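Local coordinates for protein beta-galacturonidase (Eisenbergiella tayi, PDB 6NCW) that probably hydrolyses terminal beta-linked galacturonides as a family 2 glycoside hydrolase of a human gut bacterium, and binds galacturonate in its active site, at residues Lys269-His281 with Ser505-Val517. Numbering follows the deposited sequence.
Sequences KLRIKGFCRHEDH and SGVYIWQFCDVRV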
ATOM      1  N   LYS A 269      28.488 -18.467 -29.829  1.00 23.65           N
ATOM      2  CA  LYS A 269      27.668 -19.236 -28.893  1.00 31.09           C
ATOM      3  C   LYS A 269      26.856 -18.271 -28.041  1.00 26.30           C
ATOM      4  O   LYS A 269      27.406 -17.590 -27.173  1.00 23.83           O
ATOM      5  CB  LYS A 269      28.528 -20.141 -28.011  1.00 26.83           C
ATOM      6  CG  LYS A 269      29.273 -21.200 -28.799  1.00 39.56           C
ATOM      7  CD  LYS A 269      30.284 -21.968 -27.945  1.00 46.76           C
ATOM      8  CE  LYS A 269      30.989 -23.054 -28.769  1.00 48.72           C
ATOM      9  NZ  LYS A 269      31.522 -24.166 -27.909  1.00 55.48           N
ATOM     10  N   LEU A 270      25.547 -18.246 -28.273  1.00 23.23           N
ATOM     11  CA  LEU A 270      24.640 -17.298 -27.640  1.00 25.74           C
ATOM     12  C   LEU A 270      24.338 -17.666 -26.186  1.00 22.95           C
ATOM     13  O   LEU A 270      24.131 -18.836 -25.857  1.00 23.69           O
ATOM     14  CB  LEU A 270      23.349 -17.258 -28.454  1.00 27.13           C
ATOM     15  CG  LEU A 270      22.372 -16.111 -28.319  1.00 30.51           C
ATOM     16  CD1 LEU A 270      23.058 -14.781 -28.527  1.00 27.56           C
ATOM     17  CD2 LEU A 270      21.318 -16.334 -29.373  1.00 23.66           C
ATOM     18  N   ARG A 271      24.327 -16.656 -25.308  1.00 23.56           N
ATOM     19  CA  ARG A 271      23.777 -16.778 -23.962  1.00 23.51           C
ATOM     20  C   ARG A 271      22.489 -15.957 -23.880  1.00 23.52           C
ATOM     21  O   ARG A 271      22.506 -14.741 -24.105  1.00 23.29           O
ATOM     22  CB  ARG A 271      24.764 -16.308 -22.896  1.00 21.94           C
ATOM     23  CG  ARG A 271      24.166 -16.372 -21.491  1.00 25.70           C
ATOM     24  CD  ARG A 271      25.009 -15.657 -20.430  1.00 22.82           C
ATOM     25  NE  ARG A 271      26.275 -16.340 -20.182  1.00 27.29           N
ATOM     26  CZ  ARG A 271      27.437 -15.941 -20.684  1.00 28.19           C
ATOM     27  NH1 ARG A 271      27.491 -14.858 -21.447  1.00 29.82           N
ATOM     28  NH2 ARG A 271      28.543 -16.622 -20.421  1.00 33.05           N
ATOM     29  N   ILE A 272      21.385 -16.618 -23.552  1.00 20.51           N
ATOM     30  CA  ILE A 272      20.082 -15.970 -23.440  1.00 21.70           C
ATOM     31  C   ILE A 272      19.905 -15.410 -22.029  1.00 20.62           C
ATOM     32  O   ILE A 272      19.965 -16.155 -21.044  1.00 20.15           O
ATOM     33  CB  ILE A 272      18.951 -16.948 -23.797  1.00 23.66           C
ATOM     34  CG1 ILE A 272      19.075 -17.354 -25.259  1.00 23.70           C
ATOM     35  CG2 ILE A 272      17.577 -16.318 -23.581  1.00 20.97           C
ATOM     36  CD1 ILE A 272      18.967 -16.194 -26.213  1.00 23.34           C
ATOM     37  N   LYS A 273      19.690 -14.092 -21.936  1.00 20.94           N
ATOM     38  CA  LYS A 273      19.399 -13.365 -20.694  1.00 19.30           C
ATOM     39  C   LYS A 273      18.027 -12.715 -20.884  1.00 21.51           C
ATOM     40  O   LYS A 273      17.927 -11.572 -21.318  1.00 21.85           O
ATOM     41  CB  LYS A 273      20.472 -12.302 -20.384  1.00 21.36           C
ATOM     42  CG  LYS A 273      21.930 -12.821 -20.343  1.00 25.80           C
ATOM     43  CD  LYS A 273      22.891 -11.740 -19.852  1.00 21.69           C
ATOM     44  CE  LYS A 273      23.175 -10.698 -20.923  1.00 19.56           C
ATOM     45  NZ  LYS A 273      23.542  -9.354 -20.368  1.00 22.81           N
ATOM     46  N   GLY A 274      16.950 -13.436 -20.571  1.00 22.68           N
ATOM     47  CA  GLY A 274      15.643 -13.094 -21.077  1.00 21.21           C
ATOM     48  C   GLY A 274      14.583 -12.817 -20.022  1.00 20.72           C
ATOM     49  O   GLY A 274      14.749 -13.084 -18.816  1.00 19.64           O
ATOM     50  N   PHE A 275      13.463 -12.292 -20.519  1.00 16.92           N
ATOM     51  CA  PHE A 275      12.230 -12.122 -19.771  1.00 17.58           C
ATOM     52  C   PHE A 275      11.063 -12.702 -20.546  1.00 19.29           C
ATOM     53  O   PHE A 275      10.925 -12.476 -21.757  1.00 18.74           O
ATOM     54  CB  PHE A 275      11.952 -10.651 -19.457  1.00 17.14           C
ATOM     55  CG  PHE A 275      12.647 -10.170 -18.223  1.00 23.32           C
ATOM     56  CD1 PHE A 275      12.108 -10.429 -16.971  1.00 18.58           C
ATOM     57  CD2 PHE A 275      13.842  -9.459 -18.311  1.00 22.58           C
ATOM     58  CE1 PHE A 275      12.765  -9.997 -15.815  1.00 21.37           C
ATOM     59  CE2 PHE A 275      14.491  -9.020 -17.172  1.00 22.94           C
ATOM     60  CZ  PHE A 275      13.953  -9.291 -15.915  1.00 18.67           C
ATOM     61  N   CYS A 276      10.220 -13.441 -19.845  1.00 20.21           N
ATOM     62  CA  CYS A 276       8.882 -13.666 -20.346  1.00 20.49           C
ATOM     63  C   CYS A 276       8.110 -12.361 -20.201  1.00 19.21           C
ATOM     64  O   CYS A 276       8.167 -11.721 -19.152  1.00 17.69           O
ATOM     65  CB  CYS A 276       8.203 -14.787 -19.565  1.00 17.54           C
ATOM     66  SG  CYS A 276       9.014 -16.412 -19.736  1.00 18.32           S
ATOM     67  N   ARG A 277       7.415 -11.941 -21.259  1.00 16.45           N
ATOM     68  CA  ARG A 277       6.607 -10.731 -21.180  1.00 16.19           C
ATOM     69  C   ARG A 277       5.277 -10.957 -21.880  1.00 17.91           C
ATOM     70  O   ARG A 277       5.244 -11.245 -23.086  1.00 15.99           O
ATOM     71  CB  ARG A 277       7.340  -9.524 -21.781  1.00 16.23           C
ATOM     72  CG  ARG A 277       6.493  -8.241 -21.833  1.00 18.67           C
ATOM     73  CD  ARG A 277       7.225  -7.135 -22.601  1.00 18.01           C
ATOM     74  NE  ARG A 277       6.397  -5.950 -22.820  1.00 19.20           N
ATOM     75  CZ  ARG A 277       5.556  -5.792 -23.843  1.00 20.19           C
ATOM     76  NH1 ARG A 277       5.413  -6.758 -24.741  1.00 17.66           N
ATOM     77  NH2 ARG A 277       4.850  -4.668 -23.957  1.00 18.69           N
ATOM     78  N   HIS A 278       4.194 -10.821 -21.112  1.00 18.08           N
ATOM     79  CA  HIS A 278       2.831 -10.744 -21.634  1.00 20.36           C
ATOM     80  C   HIS A 278       2.546  -9.359 -22.204  1.00 19.05           C
ATOM     81  O   HIS A 278       3.048  -8.345 -21.711  1.00 19.37           O
ATOM     82  CB  HIS A 278       1.806 -11.028 -20.515  1.00 15.66           C
ATOM     83  CG  HIS A 278       1.437 -12.472 -20.386  1.00 18.17           C
ATOM     84  ND1 HIS A 278       0.720 -13.142 -21.355  1.00 18.23           N
ATOM     85  CD2 HIS A 278       1.710 -13.382 -19.420  1.00 17.66           C
ATOM     86  CE1 HIS A 278       0.558 -14.400 -20.986  1.00 17.80           C
ATOM     87  NE2 HIS A 278       1.134 -14.566 -19.807  1.00 20.68           N
ATOM     88  N   GLU A 279       1.688  -9.315 -23.215  1.00 18.25           N
ATOM     89  CA  GLU A 279       1.055  -8.061 -23.627  1.00 19.62           C
ATOM     90  C   GLU A 279      -0.061  -7.752 -22.623  1.00 22.03           C
ATOM     91  O   GLU A 279      -1.228  -8.109 -22.821  1.00 17.32           O
ATOM     92  CB  GLU A 279       0.520  -8.160 -25.054  1.00 18.77           C
ATOM     93  CG  GLU A 279       1.633  -8.328 -26.124  1.00 21.82           C
ATOM     94  CD  GLU A 279       1.099  -8.270 -27.579  1.00 26.05           C
ATOM     95  OE1 GLU A 279       1.863  -7.867 -28.500  1.00 25.17           O
ATOM     96  OE2 GLU A 279      -0.074  -8.648 -27.794  1.00 25.38           O
ATOM     97  N   ASP A 280       0.298  -7.107 -21.510  1.00 17.75           N
ATOM     98  CA  ASP A 280      -0.705  -6.769 -20.507  1.00 18.89           C
ATOM     99  C   ASP A 280      -0.301  -5.495 -19.777  1.00 21.50           C
ATOM    100  O   ASP A 280       0.885  -5.267 -19.515  1.00 20.56           O
ATOM    101  CB  ASP A 280      -0.894  -7.922 -19.523  1.00 15.88           C
ATOM    102  CG  ASP A 280      -2.161  -7.771 -18.678  1.00 23.12           C
ATOM    103  OD1 ASP A 280      -2.045  -7.306 -17.521  1.00 21.73           O
ATOM    104  OD2 ASP A 280      -3.270  -8.111 -19.178  1.00 21.45           O
ATOM    105  N   HIS A 281      -1.290  -4.664 -19.448  1.00 18.73           N
ATOM    106  CA  HIS A 281      -1.010  -3.385 -18.803  1.00 18.47           C
ATOM    107  C   HIS A 281      -2.302  -2.931 -18.147  1.00 19.94           C
ATOM    108  O   HIS A 281      -3.380  -3.150 -18.720  1.00 20.59           O
ATOM    109  CB  HIS A 281      -0.517  -2.348 -19.821  1.00 15.13           C
ATOM    110  CG  HIS A 281      -0.162  -1.015 -19.241  1.00 18.92           C
ATOM    111  ND1 HIS A 281      -1.104  -0.142 -18.739  1.00 17.41           N
ATOM    112  CD2 HIS A 281       1.034  -0.386 -19.128  1.00 16.08           C
ATOM    113  CE1 HIS A 281      -0.504   0.963 -18.333  1.00 18.17           C
ATOM    114  NE2 HIS A 281       0.793   0.833 -18.543  1.00 20.00           N
ATOM    115  N   SER A 505      21.955 -22.915 -22.341  1.00 24.20           N
ATOM    116  CA  SER A 505      22.254 -21.694 -23.075  1.00 21.87           C
ATOM    117  C   SER A 505      21.712 -20.434 -22.410  1.00 25.48           C
ATOM    118  O   SER A 505      22.082 -19.336 -22.843  1.00 24.63           O
ATOM    119  CB  SER A 505      21.708 -21.778 -24.499  1.00 24.06           C
ATOM    120  OG  SER A 505      22.476 -22.696 -25.253  1.00 30.97           O
ATOM    121  N   GLY A 506      20.864 -20.556 -21.383  1.00 17.97           N
ATOM    122  CA  GLY A 506      20.367 -19.386 -20.685  1.00 21.00           C
ATOM    123  C   GLY A 506      18.950 -19.602 -20.179  1.00 21.17           C
ATOM    124  O   GLY A 506      18.496 -20.736 -20.038  1.00 16.51           O
ATOM    125  N   VAL A 507      18.259 -18.482 -19.936  1.00 19.98           N
ATOM    126  CA  VAL A 507      17.053 -18.465 -19.109  1.00 19.38           C
ATOM    127  C   VAL A 507      16.143 -17.319 -19.544  1.00 21.76           C
ATOM    128  O   VAL A 507      16.616 -16.245 -19.935  1.00 24.49           O
ATOM    129  CB  VAL A 507      17.419 -18.322 -17.606  1.00 21.45           C
ATOM    130  CG1 VAL A 507      18.261 -17.066 -17.377  1.00 20.10           C
ATOM    131  CG2 VAL A 507      16.155 -18.232 -16.745  1.00 19.39           C
ATOM    132  N   TYR A 508      14.820 -17.549 -19.465  1.00 18.74           N
ATOM    133  CA  TYR A 508      13.826 -16.477 -19.444  1.00 16.66           C
ATOM    134  C   TYR A 508      13.176 -16.463 -18.073  1.00 18.81           C
ATOM    135  O   TYR A 508      12.537 -17.442 -17.669  1.00 16.46           O
ATOM    136  CB  TYR A 508      12.745 -16.626 -20.519  1.00 17.88           C
ATOM    137  CG  TYR A 508      13.243 -16.462 -21.918  1.00 18.92           C
ATOM    138  CD1 TYR A 508      13.552 -17.578 -22.697  1.00 21.10           C
ATOM    139  CD2 TYR A 508      13.418 -15.195 -22.477  1.00 19.47           C
ATOM    140  CE1 TYR A 508      14.034 -17.441 -23.992  1.00 18.58           C
ATOM    141  CE2 TYR A 508      13.885 -15.049 -23.775  1.00 19.09           C
ATOM    142  CZ  TYR A 508      14.204 -16.177 -24.524  1.00 19.84           C
ATOM    143  OH  TYR A 508      14.677 -16.047 -25.812  1.00 18.63           O
ATOM    144  N   ILE A 509      13.346 -15.351 -17.367  1.00 18.92           N
ATOM    145  CA  ILE A 509      12.648 -15.153 -16.106  1.00 17.91           C
ATOM    146  C   ILE A 509      11.144 -15.085 -16.342  1.00 19.88           C
ATOM    147  O   ILE A 509      10.660 -14.381 -17.244  1.00 19.37           O
ATOM    148  CB  ILE A 509      13.169 -13.882 -15.417  1.00 17.06           C
ATOM    149  CG1 ILE A 509      14.606 -14.125 -14.921  1.00 19.74           C
ATOM    150  CG2 ILE A 509      12.282 -13.524 -14.231  1.00 18.52           C
ATOM    151  CD1 ILE A 509      15.381 -12.886 -14.612  1.00 16.89           C
ATOM    152  N   TRP A 510      10.396 -15.814 -15.526  1.00 18.21           N
ATOM    153  CA  TRP A 510       8.958 -15.623 -15.427  1.00 18.12           C
ATOM    154  C   TRP A 510       8.727 -14.718 -14.223  1.00 17.88           C
ATOM    155  O   TRP A 510       8.920 -15.156 -13.086  1.00 18.10           O
ATOM    156  CB  TRP A 510       8.204 -16.947 -15.256  1.00 18.17           C
ATOM    157  CG  TRP A 510       6.737 -16.656 -15.170  1.00 18.32           C
ATOM    158  CD1 TRP A 510       6.034 -16.286 -14.055  1.00 16.29           C
ATOM    159  CD2 TRP A 510       5.805 -16.588 -16.277  1.00 17.39           C
ATOM    160  NE1 TRP A 510       4.719 -16.026 -14.389  1.00 16.50           N
ATOM    161  CE2 TRP A 510       4.555 -16.201 -15.745  1.00 16.33           C
ATOM    162  CE3 TRP A 510       5.911 -16.831 -17.657  1.00 17.01           C
ATOM    163  CZ2 TRP A 510       3.410 -16.061 -16.542  1.00 17.72           C
ATOM    164  CZ3 TRP A 510       4.773 -16.695 -18.451  1.00 20.97           C
ATOM    165  CH2 TRP A 510       3.536 -16.307 -17.883  1.00 17.40           C
ATOM    166  N   GLN A 511       8.319 -13.458 -14.450  1.00 13.63           N
ATOM    167  CA  GLN A 511       8.107 -12.846 -15.745  1.00 16.22           C
ATOM    168  C   GLN A 511       8.418 -11.362 -15.584  1.00 17.71           C
ATOM    169  O   GLN A 511       8.784 -10.925 -14.514  1.00 15.80           O
ATOM    170  CB  GLN A 511       6.667 -13.068 -16.266  1.00 15.13           C
ATOM    171  CG  GLN A 511       5.581 -12.432 -15.399  1.00 14.47           C
ATOM    172  CD  GLN A 511       4.188 -12.491 -16.035  1.00 16.70           C
ATOM    173  OE1 GLN A 511       4.026 -12.305 -17.268  1.00 17.37           O
ATOM    174  NE2 GLN A 511       3.171 -12.762 -15.199  1.00 13.12           N
ATOM    175  N   PHE A 512       8.274 -10.581 -16.654  1.00 18.51           N
ATOM    176  CA  PHE A 512       8.631  -9.167 -16.587  1.00 19.38           C
ATOM    177  C   PHE A 512       7.744  -8.402 -15.602  1.00 19.75           C
ATOM    178  O   PHE A 512       8.239  -7.742 -14.679  1.00 18.22           O
ATOM    179  CB  PHE A 512       8.542  -8.540 -17.984  1.00 17.97           C
ATOM    180  CG  PHE A 512       8.633  -7.046 -17.968  1.00 17.66           C
ATOM    181  CD1 PHE A 512       7.583  -6.269 -18.424  1.00 18.31           C
ATOM    182  CD2 PHE A 512       9.766  -6.415 -17.471  1.00 15.90           C
ATOM    183  CE1 PHE A 512       7.670  -4.878 -18.406  1.00 19.66           C
ATOM    184  CE2 PHE A 512       9.856  -5.037 -17.426  1.00 15.70           C
ATOM    185  CZ  PHE A 512       8.814  -4.263 -17.905  1.00 17.78           C
ATOM    186  N   CYS A 513       6.424  -8.434 -15.805  1.00 16.28           N
ATOM    187  CA  CYS A 513       5.527  -7.606 -15.010  1.00 14.32           C
ATOM    188  C   CYS A 513       4.369  -8.453 -14.511  1.00 14.69           C
ATOM    189  O   CYS A 513       4.106  -9.538 -15.025  1.00 13.27           O
ATOM    190  CB  CYS A 513       4.996  -6.411 -15.808  1.00 16.63           C
ATOM    191  SG  CYS A 513       4.018  -6.898 -17.240  1.00 20.58           S
ATOM    192  N   ASP A 514       3.697  -7.972 -13.471  1.00 12.93           N
ATOM    193  CA  ASP A 514       2.492  -8.665 -13.016  1.00 17.84           C
ATOM    194  C   ASP A 514       1.409  -8.525 -14.077  1.00 16.22           C
ATOM    195  O   ASP A 514       1.351  -7.518 -14.783  1.00 20.11           O
ATOM    196  CB  ASP A 514       1.996  -8.096 -11.695  1.00 13.63           C
ATOM    197  CG  ASP A 514       2.999  -8.283 -10.556  1.00 19.18           C
ATOM    198  OD1 ASP A 514       3.890  -9.170 -10.620  1.00 15.24           O
ATOM    199  OD2 ASP A 514       2.893  -7.529  -9.577  1.00 19.65           O
ATOM    200  N   VAL A 515       0.554  -9.544 -14.196  1.00 15.95           N
ATOM    201  CA  VAL A 515      -0.394  -9.673 -15.310  1.00 18.15           C
ATOM    202  C   VAL A 515      -1.763 -10.063 -14.765  1.00 20.91           C
ATOM    203  O   VAL A 515      -1.860 -10.967 -13.928  1.00 18.53           O
ATOM    204  CB  VAL A 515       0.057 -10.735 -16.335  1.00 21.87           C
ATOM    205  CG1 VAL A 515      -1.031 -10.954 -17.395  1.00 20.15           C
ATOM    206  CG2 VAL A 515       1.426 -10.364 -16.975  1.00 16.55           C
ATOM    207  N   ARG A 516      -2.822  -9.408 -15.264  1.00 18.71           N
ATOM    208  CA  ARG A 516      -4.188  -9.785 -14.913  1.00 17.85           C
ATOM    209  C   ARG A 516      -4.498 -11.172 -15.469  1.00 18.58           C
ATOM    210  O   ARG A 516      -4.115 -11.496 -16.593  1.00 17.67           O
ATOM    211  CB  ARG A 516      -5.173  -8.739 -15.462  1.00 17.88           C
ATOM    212  CG  ARG A 516      -6.669  -9.110 -15.359  1.00 19.01           C
ATOM    213  CD  ARG A 516      -7.188  -9.076 -13.902  1.00 16.41           C
ATOM    214  NE  ARG A 516      -7.200  -7.700 -13.388  1.00 17.50           N
ATOM    215  CZ  ARG A 516      -7.073  -7.350 -12.116  1.00 21.63           C
ATOM    216  NH1 ARG A 516      -6.861  -8.277 -11.174  1.00 16.64           N
ATOM    217  NH2 ARG A 516      -7.134  -6.059 -11.791  1.00 19.19           N
ATOM    218  N   VAL A 517      -5.190 -12.002 -14.676  1.00 18.55           N
ATOM    219  CA  VAL A 517      -5.591 -13.348 -15.103  1.00 15.24           C
ATOM    220  C   VAL A 517      -7.103 -13.550 -14.979  1.00 20.89           C
ATOM    221  O   VAL A 517      -7.830 -12.655 -14.529  1.00 22.03           O
ATOM    222  CB  VAL A 517      -4.845 -14.429 -14.300  1.00 17.88           C
ATOM    223  CG1 VAL A 517      -3.320 -14.277 -14.492  1.00 17.21           C
ATOM    224  CG2 VAL A 517      -5.220 -14.333 -12.847  1.00 16.71           C
TER
HETATM  225  O   HOH W   1      24.226 -21.413 -26.800  1.00 25.86           O
HETATM  226  O   HOH W   2       4.905 -10.022 -18.226  1.00 16.75           O
HETATM  227  O   HOH W   3       0.002  -5.694 -16.292  1.00 15.64           O
HETATM  228  O   HOH W   4      -3.280 -10.989 -19.914  1.00 22.65           O
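Residues Ile272-Cys276 and Ser505-Ile509 run as parallel neighbouring strands, their axes 4.0 Å apart at the closest and 23° from parallel, laced by alternating backbone hydrogen bonds from Ile272 N to Ser505 O through to Cys276 N to Ile509 O. Gly274 lies against Tyr508, its CA 3.4 Å from Tyr508 CD2; having no side chain, it lets the ring come this close. Gly506, also without one, adopts a backbone conformation open to glycine and brings its CA within 3.3 Å of Ile272 O. The tyrosine ring then reaches Ile272, whose CG2, anti to the backbone N, sits over one ring face in a CH-pi contact, 3.9 Å from the centroid; Tyr508 OH bonds Ser307 on the next strand. These are the first and last strands of the TIM barrel, so their pairing closes it. Ile272 and Tyr508 point into the barrel, whereas Phe275 and Ile509 lie side by side on the outer face, CE1 of Phe275 being 3.9 Å from CG2 of Ile509, and both pack against helix 544-553. Beyond the strands a cis peptide joins Trp510 to Gln511, and one more backbone bond, 2.7 Å from Phe512 N to Cys276 O, follows a residue later than the strand register would give. The small Cys276 lies obliquely beside the rim of the indole, its CB 3.6 Å from Trp510 CE3, while His278 meets the six-membered ring rim to rim, planes at 88°. Trp510 also borders the galacturonate site, touching Lys532 and a bound glycerol. A water accepts from His278 N and Cys513 N and donates to Gln511 OE1, bridging the loops. Farther along, Asp280 OD1 receives Arg516 N at 3.2 Å from above the carboxylate plane, and its OD2 bonds Tyr135.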